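Local coordinates for HydG protein (Carboxydothermus hydrogenoformans, PDB 4RTB) that is a radical SAM enzyme that makes carbon monoxide and cyanide for the maturation of [FeFe]-hydrogenase, at residues L102-I107 with L162-E167; R126-L131 with G154-D159. All blocks are in the same frame, centred on the assembly; numbering follows the deposited sequence.

Interaction 1 of 2, residues L102-I107 with L162-E167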
ATOM      1  N   LEU A 102       5.323  11.032   4.199  1.00 74.09           N
ATOM      2  CA  LEU A 102       5.545  12.330   4.817  1.00 74.40           C
ATOM      3  C   LEU A 102       4.255  12.825   5.457  1.00 67.71           C
ATOM      4  O   LEU A 102       3.291  13.169   4.768  1.00 66.37           O
ATOM      5  CB  LEU A 102       6.068  13.344   3.798  1.00 71.86           C
ATOM      6  CG  LEU A 102       6.299  14.769   4.308  1.00 72.60           C
ATOM      7  CD1 LEU A 102       7.014  14.767   5.652  1.00 72.06           C
ATOM      8  CD2 LEU A 102       7.087  15.573   3.285  1.00 77.07           C
ATOM      9  N   TYR A 103       4.240  12.833   6.783  1.00 67.91           N
ATOM     10  CA  TYR A 103       3.106  13.348   7.530  1.00 75.44           C
ATOM     11  C   TYR A 103       3.165  14.867   7.557  1.00 77.78           C
ATOM     12  O   TYR A 103       4.100  15.446   8.109  1.00 79.60           O
ATOM     13  CB  TYR A 103       3.094  12.776   8.949  1.00 75.81           C
ATOM     14  CG  TYR A 103       2.605  11.348   9.015  1.00 78.57           C
ATOM     15  CD1 TYR A 103       3.388  10.299   8.548  1.00 78.20           C
ATOM     16  CD2 TYR A 103       1.359  11.046   9.546  1.00 81.43           C
ATOM     17  CE1 TYR A 103       2.938   8.994   8.598  1.00 75.27           C
ATOM     18  CE2 TYR A 103       0.905   9.744   9.608  1.00 81.45           C
ATOM     19  CZ  TYR A 103       1.698   8.723   9.134  1.00 81.38           C
ATOM     20  OH  TYR A 103       1.247   7.424   9.194  1.00 94.34           O
ATOM     21  N   LEU A 104       2.177  15.513   6.947  1.00 70.89           N
ATOM     22  CA  LEU A 104       2.169  16.970   6.888  1.00 74.82           C
ATOM     23  C   LEU A 104       1.438  17.578   8.077  1.00 79.23           C
ATOM     24  O   LEU A 104       1.737  18.697   8.490  1.00 82.14           O
ATOM     25  CB  LEU A 104       1.535  17.456   5.583  1.00 75.14           C
ATOM     26  CG  LEU A 104       2.373  17.284   4.315  1.00 73.21           C
ATOM     27  CD1 LEU A 104       1.660  17.884   3.110  1.00 66.47           C
ATOM     28  CD2 LEU A 104       3.743  17.913   4.499  1.00 73.44           C
ATOM     29  N   SER A 105       0.484  16.836   8.631  1.00 80.16           N
ATOM     30  CA  SER A 105      -0.309  17.337   9.744  1.00 82.34           C
ATOM     31  C   SER A 105      -0.994  16.210  10.507  1.00 78.98           C
ATOM     32  O   SER A 105      -1.469  15.244   9.911  1.00 72.94           O
ATOM     33  CB  SER A 105      -1.351  18.336   9.240  1.00 89.01           C
ATOM     34  OG  SER A 105      -2.010  18.970  10.320  1.00 91.70           O
ATOM     35  N   ASN A 106      -1.051  16.343  11.829  1.00 83.40           N
ATOM     36  CA  ASN A 106      -1.657  15.320  12.674  1.00 86.88           C
ATOM     37  C   ASN A 106      -2.919  15.812  13.376  1.00 89.56           C
ATOM     38  O   ASN A 106      -3.395  15.187  14.324  1.00 91.30           O
ATOM     39  CB  ASN A 106      -0.645  14.822  13.707  1.00 91.10           C
ATOM     40  CG  ASN A 106      -0.137  15.930  14.605  1.00 96.83           C
ATOM     41  OD1 ASN A 106      -0.255  17.112  14.283  1.00 97.90           O
ATOM     42  ND2 ASN A 106       0.441  15.552  15.738  1.00 99.15           N
ATOM     43  N   ILE A 107      -3.453  16.937  12.913  1.00 88.08           N
ATOM     44  CA  ILE A 107      -4.725  17.439  13.418  1.00 90.29           C
ATOM     45  C   ILE A 107      -5.854  16.929  12.522  1.00 90.25           C
ATOM     46  O   ILE A 107      -5.677  16.808  11.306  1.00 84.96           O
ATOM     47  CB  ILE A 107      -4.745  18.989  13.487  1.00 99.60           C
ATOM     48  CG1 ILE A 107      -6.082  19.495  14.030  1.00104.04           C
ATOM     49  CG2 ILE A 107      -4.462  19.599  12.129  1.00 98.33           C
ATOM     50  CD1 ILE A 107      -6.257  20.996  13.927  1.00112.46           C
ATOM     51  N   LEU A 162      -6.769  21.669   0.675  1.00 77.76           N
ATOM     52  CA  LEU A 162      -6.467  21.790  -0.741  1.00 77.92           C
ATOM     53  C   LEU A 162      -5.665  23.044  -1.057  1.00 83.94           C
ATOM     54  O   LEU A 162      -4.847  23.028  -1.966  1.00 87.58           O
ATOM     55  CB  LEU A 162      -7.748  21.760  -1.564  1.00 74.56           C
ATOM     56  CG  LEU A 162      -8.288  20.341  -1.725  1.00 76.14           C
ATOM     57  CD1 LEU A 162      -9.551  20.361  -2.540  1.00 73.30           C
ATOM     58  CD2 LEU A 162      -7.241  19.446  -2.374  1.00 81.26           C
ATOM     59  N   SER A 163      -5.885  24.123  -0.315  1.00 87.75           N
ATOM     60  CA  SER A 163      -5.063  25.317  -0.498  1.00 91.31           C
ATOM     61  C   SER A 163      -3.641  25.035  -0.017  1.00 91.73           C
ATOM     62  O   SER A 163      -2.651  25.318  -0.712  1.00 93.30           O
ATOM     63  CB  SER A 163      -5.662  26.502   0.257  1.00 89.16           C
ATOM     64  OG  SER A 163      -7.057  26.580   0.030  1.00 87.16           O
ATOM     65  N   TYR A 164      -3.571  24.467   1.185  1.00 87.41           N
ATOM     66  CA  TYR A 164      -2.326  24.026   1.806  1.00 79.54           C
ATOM     67  C   TYR A 164      -1.456  23.211   0.841  1.00 82.94           C
ATOM     68  O   TYR A 164      -0.278  23.520   0.623  1.00 84.97           O
ATOM     69  CB  TYR A 164      -2.667  23.210   3.056  1.00 79.05           C
ATOM     70  CG  TYR A 164      -1.499  22.748   3.890  1.00 90.01           C
ATOM     71  CD1 TYR A 164      -1.139  21.407   3.928  1.00 90.01           C
ATOM     72  CD2 TYR A 164      -0.774  23.644   4.664  1.00 93.60           C
ATOM     73  CE1 TYR A 164      -0.081  20.972   4.700  1.00 91.35           C
ATOM     74  CE2 TYR A 164       0.289  23.218   5.441  1.00 96.77           C
ATOM     75  CZ  TYR A 164       0.628  21.880   5.457  1.00 96.15           C
ATOM     76  OH  TYR A 164       1.686  21.446   6.224  1.00 92.94           O
ATOM     77  N   LEU A 165      -2.055  22.182   0.252  1.00 78.47           N
ATOM     78  CA  LEU A 165      -1.366  21.336  -0.712  1.00 82.60           C
ATOM     79  C   LEU A 165      -1.092  22.081  -2.013  1.00 85.34           C
ATOM     80  O   LEU A 165      -0.086  21.831  -2.679  1.00 84.42           O
ATOM     81  CB  LEU A 165      -2.182  20.072  -0.996  1.00 81.56           C
ATOM     82  CG  LEU A 165      -2.265  19.045   0.134  1.00 74.89           C
ATOM     83  CD1 LEU A 165      -3.165  17.885  -0.257  1.00 69.56           C
ATOM     84  CD2 LEU A 165      -0.877  18.545   0.493  1.00 75.42           C
ATOM     85  N   GLU A 166      -1.988  22.997  -2.372  1.00 86.72           N
ATOM     86  CA  GLU A 166      -1.827  23.782  -3.591  1.00 87.91           C
ATOM     87  C   GLU A 166      -0.581  24.646  -3.517  1.00 87.77           C
ATOM     88  O   GLU A 166      -0.002  24.999  -4.546  1.00 84.07           O
ATOM     89  CB  GLU A 166      -3.056  24.655  -3.851  1.00 87.46           C
ATOM     90  CG  GLU A 166      -4.063  24.024  -4.795  1.00 88.45           C
ATOM     91  CD  GLU A 166      -5.437  24.654  -4.686  1.00 96.36           C
ATOM     92  OE1 GLU A 166      -5.628  25.516  -3.802  1.00 99.18           O
ATOM     93  OE2 GLU A 166      -6.325  24.285  -5.481  1.00 99.18           O
ATOM     94  N   GLU A 167      -0.166  24.989  -2.302  1.00 92.18           N
ATOM     95  CA  GLU A 167       1.088  25.712  -2.141  1.00 98.81           C
ATOM     96  C   GLU A 167       2.271  24.781  -1.877  1.00 99.45           C
ATOM     97  O   GLU A 167       3.393  25.069  -2.292  1.00 99.84           O
ATOM     98  CB  GLU A 167       0.978  26.743  -1.016  1.00106.08           C
ATOM     99  CG  GLU A 167       0.775  28.166  -1.515  1.00118.29           C
ATOM    100  CD  GLU A 167       1.374  29.203  -0.584  1.00128.27           C
ATOM    101  OE1 GLU A 167       1.800  28.830   0.531  1.00127.54           O
ATOM    102  OE2 GLU A 167       1.425  30.391  -0.971  1.00132.85           O
TER
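L104 meets Y164 and L165 where strand 95-105 is covered by helix 158-175. This is strand-to-helix packing in the TIM-barrel-type (beta/alpha) fold of radical SAM enzymes. The helix follows strand 148-153, a parallel neighbour of strand 95-105. The tight part is apolar, small and buried. CD1 of L104 lies 3.7 Å from CD2 of L165. The same methyl comes obliquely to the Y164 ring, 3.9 Å from CE1. CB of L104 sits at the edge of that ring, in its plane. Y164 holds CG anti to its backbone N (chi1 -176°), which sends the ring from the helix to the strand. M153 and A134 also touch the L104 side chain. The looser side is at the hydroxyl end of Y164, a residue that stays partly exposed. Here the ring comes near the strand backbone without bonding to it. Replacing Y164 with an alanine would probably open a gap beside L104 and leave the carbonyl of L129 without its hydroxyl partner. That hydroxyl bonds to L129 O rather than to the strand: L104 O is 3.6 Å from Y164 OH, with no hydrogen bond between them.

Interaction 2 of 2, residues R126-L131 with G154-D159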
ATOM      1  N   ARG A 126      -0.193  18.590  18.609  1.00 98.01           N
ATOM      2  CA  ARG A 126      -0.806  18.928  17.332  1.00 89.30           C
ATOM      3  C   ARG A 126       0.086  19.862  16.516  1.00 92.26           C
ATOM      4  O   ARG A 126       0.331  21.002  16.910  1.00100.22           O
ATOM      5  CB  ARG A 126      -2.181  19.559  17.561  1.00 82.08           C
ATOM      6  CG  ARG A 126      -3.318  18.816  16.875  1.00 80.58           C
ATOM      7  CD  ARG A 126      -3.177  17.311  17.049  0.29 85.04           C
ATOM      8  NE  ARG A 126      -4.078  16.767  18.060  1.00 85.36           N
ATOM      9  CZ  ARG A 126      -4.988  15.829  17.815  1.00 85.10           C
ATOM     10  NH1 ARG A 126      -5.116  15.330  16.593  1.00 81.84           N
ATOM     11  NH2 ARG A 126      -5.767  15.383  18.792  1.00 88.85           N
ATOM     12  N   VAL A 127       0.572  19.366  15.381  1.00 87.94           N
ATOM     13  CA  VAL A 127       1.492  20.121  14.534  1.00 87.71           C
ATOM     14  C   VAL A 127       1.067  20.121  13.066  1.00 87.28           C
ATOM     15  O   VAL A 127       0.765  19.074  12.499  1.00 85.97           O
ATOM     16  CB  VAL A 127       2.931  19.556  14.614  0.70 90.74           C
ATOM     17  CG1 VAL A 127       3.888  20.411  13.793  1.00 92.92           C
ATOM     18  CG2 VAL A 127       3.402  19.460  16.057  1.00 93.25           C
ATOM     19  N   ARG A 128       1.039  21.306  12.462  1.00 93.44           N
ATOM     20  CA  ARG A 128       0.928  21.430  11.012  1.00 95.36           C
ATOM     21  C   ARG A 128       2.202  22.105  10.504  1.00 93.44           C
ATOM     22  O   ARG A 128       2.689  23.060  11.111  1.00100.92           O
ATOM     23  CB  ARG A 128      -0.325  22.218  10.608  1.00102.11           C
ATOM     24  CG  ARG A 128      -0.617  22.222   9.108  1.00111.25           C
ATOM     25  CD  ARG A 128      -2.079  22.549   8.793  1.00125.38           C
ATOM     26  NE  ARG A 128      -2.474  23.891   9.220  1.00139.40           N
ATOM     27  CZ  ARG A 128      -3.182  24.150  10.315  1.00151.31           C
ATOM     28  NH1 ARG A 128      -3.495  25.402  10.625  1.00158.01           N
ATOM     29  NH2 ARG A 128      -3.579  23.159  11.101  1.00158.22           N
ATOM     30  N   LEU A 129       2.747  21.596   9.406  1.00 83.20           N
ATOM     31  CA  LEU A 129       4.051  22.039   8.924  1.00 81.94           C
ATOM     32  C   LEU A 129       3.972  23.221   7.971  1.00 80.48           C
ATOM     33  O   LEU A 129       3.143  23.242   7.063  1.00 76.33           O
ATOM     34  CB  LEU A 129       4.769  20.879   8.233  1.00 82.69           C
ATOM     35  CG  LEU A 129       5.115  19.693   9.128  1.00 83.13           C
ATOM     36  CD1 LEU A 129       5.368  18.455   8.287  1.00 85.67           C
ATOM     37  CD2 LEU A 129       6.329  20.025   9.977  1.00 82.44           C
ATOM     38  N   SER A 130       4.854  24.198   8.171  1.00 83.29           N
ATOM     39  CA  SER A 130       4.970  25.313   7.240  1.00 91.41           C
ATOM     40  C   SER A 130       5.540  24.821   5.917  1.00 98.13           C
ATOM     41  O   SER A 130       5.948  23.665   5.799  1.00109.09           O
ATOM     42  CB  SER A 130       5.855  26.420   7.816  1.00102.65           C
ATOM     43  OG  SER A 130       7.214  26.019   7.851  1.00109.96           O
ATOM     44  N   LEU A 131       5.570  25.700   4.923  1.00 94.14           N
ATOM     45  CA  LEU A 131       6.112  25.348   3.618  1.00 92.85           C
ATOM     46  C   LEU A 131       7.584  24.963   3.730  1.00 87.08           C
ATOM     47  O   LEU A 131       8.017  23.950   3.178  1.00 92.93           O
ATOM     48  CB  LEU A 131       5.948  26.506   2.638  1.00 99.23           C
ATOM     49  CG  LEU A 131       6.249  26.152   1.184  1.00102.57           C
ATOM     50  CD1 LEU A 131       4.961  25.843   0.438  1.00103.46           C
ATOM     51  CD2 LEU A 131       7.027  27.264   0.503  1.00106.77           C
ATOM     52  N   GLY A 154      -4.197  14.476   8.608  1.00 81.92           N
ATOM     53  CA  GLY A 154      -5.491  14.372   9.252  1.00 87.04           C
ATOM     54  C   GLY A 154      -6.488  15.182   8.444  1.00 83.52           C
ATOM     55  O   GLY A 154      -6.096  16.046   7.658  1.00 81.16           O
ATOM     56  N   GLU A 155      -7.774  14.909   8.627  1.00 79.96           N
ATOM     57  CA  GLU A 155      -8.796  15.579   7.831  1.00 81.07           C
ATOM     58  C   GLU A 155      -9.102  16.984   8.342  1.00 79.11           C
ATOM     59  O   GLU A 155      -9.437  17.180   9.510  1.00 69.82           O
ATOM     60  CB  GLU A 155     -10.082  14.748   7.792  1.00 81.76           C
ATOM     61  CG  GLU A 155     -11.184  15.361   6.933  1.00 85.23           C
ATOM     62  CD  GLU A 155     -12.318  14.391   6.647  1.00 86.11           C
ATOM     63  OE1 GLU A 155     -12.414  13.361   7.349  1.00 95.49           O
ATOM     64  OE2 GLU A 155     -13.108  14.653   5.716  1.00 76.84           O
ATOM     65  N   GLU A 156      -8.962  17.959   7.452  1.00 86.01           N
ATOM     66  CA  GLU A 156      -9.407  19.322   7.703  1.00 94.05           C
ATOM     67  C   GLU A 156     -10.437  19.648   6.622  1.00 89.78           C
ATOM     68  O   GLU A 156     -10.618  18.851   5.700  1.00 89.55           O
ATOM     69  CB  GLU A 156      -8.225  20.300   7.681  1.00107.21           C
ATOM     70  CG  GLU A 156      -7.160  20.036   8.733  1.00122.08           C
ATOM     71  CD  GLU A 156      -5.935  20.914   8.547  1.00134.27           C
ATOM     72  OE1 GLU A 156      -5.568  21.191   7.385  1.00137.19           O
ATOM     73  OE2 GLU A 156      -5.340  21.333   9.562  1.00140.20           O
ATOM     74  N   PRO A 157     -11.138  20.793   6.737  1.00 87.65           N
ATOM     75  CA  PRO A 157     -12.065  21.162   5.660  1.00 83.55           C
ATOM     76  C   PRO A 157     -11.402  21.183   4.286  1.00 80.55           C
ATOM     77  O   PRO A 157     -10.200  21.427   4.182  1.00 84.86           O
ATOM     78  CB  PRO A 157     -12.524  22.559   6.068  1.00 80.89           C
ATOM     79  CG  PRO A 157     -12.484  22.521   7.550  1.00 81.17           C
ATOM     80  CD  PRO A 157     -11.286  21.683   7.903  1.00 82.49           C
ATOM     81  N   GLU A 158     -12.194  20.920   3.253  1.00 72.79           N
ATOM     82  CA  GLU A 158     -11.696  20.752   1.893  1.00 77.74           C
ATOM     83  C   GLU A 158     -10.827  21.919   1.416  1.00 82.98           C
ATOM     84  O   GLU A 158      -9.695  21.717   0.967  1.00 92.52           O
ATOM     85  CB  GLU A 158     -12.875  20.558   0.944  1.00 79.01           C
ATOM     86  CG  GLU A 158     -12.491  20.269  -0.487  1.00 79.77           C
ATOM     87  CD  GLU A 158     -13.489  19.361  -1.173  1.00 80.39           C
ATOM     88  OE1 GLU A 158     -14.045  18.472  -0.493  1.00 77.59           O
ATOM     89  OE2 GLU A 158     -13.720  19.536  -2.388  1.00 80.08           O
ATOM     90  N   ASP A 159     -11.358  23.134   1.529  1.00 79.76           N
ATOM     91  CA  ASP A 159     -10.666  24.329   1.056  1.00 83.91           C
ATOM     92  C   ASP A 159      -9.327  24.514   1.766  1.00 78.09           C
ATOM     93  O   ASP A 159      -8.327  24.891   1.144  1.00 72.24           O
ATOM     94  CB  ASP A 159     -11.551  25.566   1.241  1.00 90.06           C
ATOM     95  CG  ASP A 159     -11.090  26.736   0.401  1.00 96.37           C
ATOM     96  OD1 ASP A 159      -9.916  27.148   0.533  1.00 95.07           O
ATOM     97  OD2 ASP A 159     -11.895  27.239  -0.406  1.00106.52           O
TER
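R128 and E156 reach towards each other and cross at a slant, joined by a salt bridge. NH2 of R128 is 3.0 Å from OE2 of E156. The two flat groups are strongly tilted, their planes 65° apart, and OE2 comes to the guanidinium obliquely. A single nitrogen and a single oxygen carry the charge pairing. The R128 chain runs out extended as far as CD, which lies 3.6 Å from OE2 of E156. It then bends at chi3 (63°), and the bend turns the guanidinium off the line of the chain. E156 runs out extended beyond CG from its own loop. Both segments lie in the radical SAM family region, and each includes loop between a barrel strand and the next helix. Residues 126-131 come after strand 95-105 and lead into helix 131-144, with S130 as its N-cap. Residues 154-159 link strand 148-153 to helix 158-175, and P157 stands at the N-cap position there. The bridge joins two loops that follow the C-terminal ends of neighbouring parallel strands. R128 is exposed, whereas E156 is buried against I107 and T161. K160 gives the E156 carboxylate a second, long and weak ion pair. R128 also packs on Y164 of helix 158-175.

How the interactions relate
Interactions 1 and 2 lie side by side, their centres about 5 Å apart, and both use helix 158-175. The loop 126-131 runs next to residues 102-107 and Y164. Two probable hydrogen bonds join the contacts: Y164 OH to L129 O, and N106 OD1 to V127 N. The side chains that meet across the contacts are near the cofactors but not on them. The L104 side chain is about 10 Å from the bound S-adenosylmethionine and about 11 Å from the iron-sulfur cluster. The E156 side chain is about 9 Å from the S-adenosylmethionine and about 9 Å from the cluster. The closest link is G154, in interaction 2, which touches the cluster. The side chain of M153, which binds S-adenosylmethionine, is about 4 Å from those of L104 and E156.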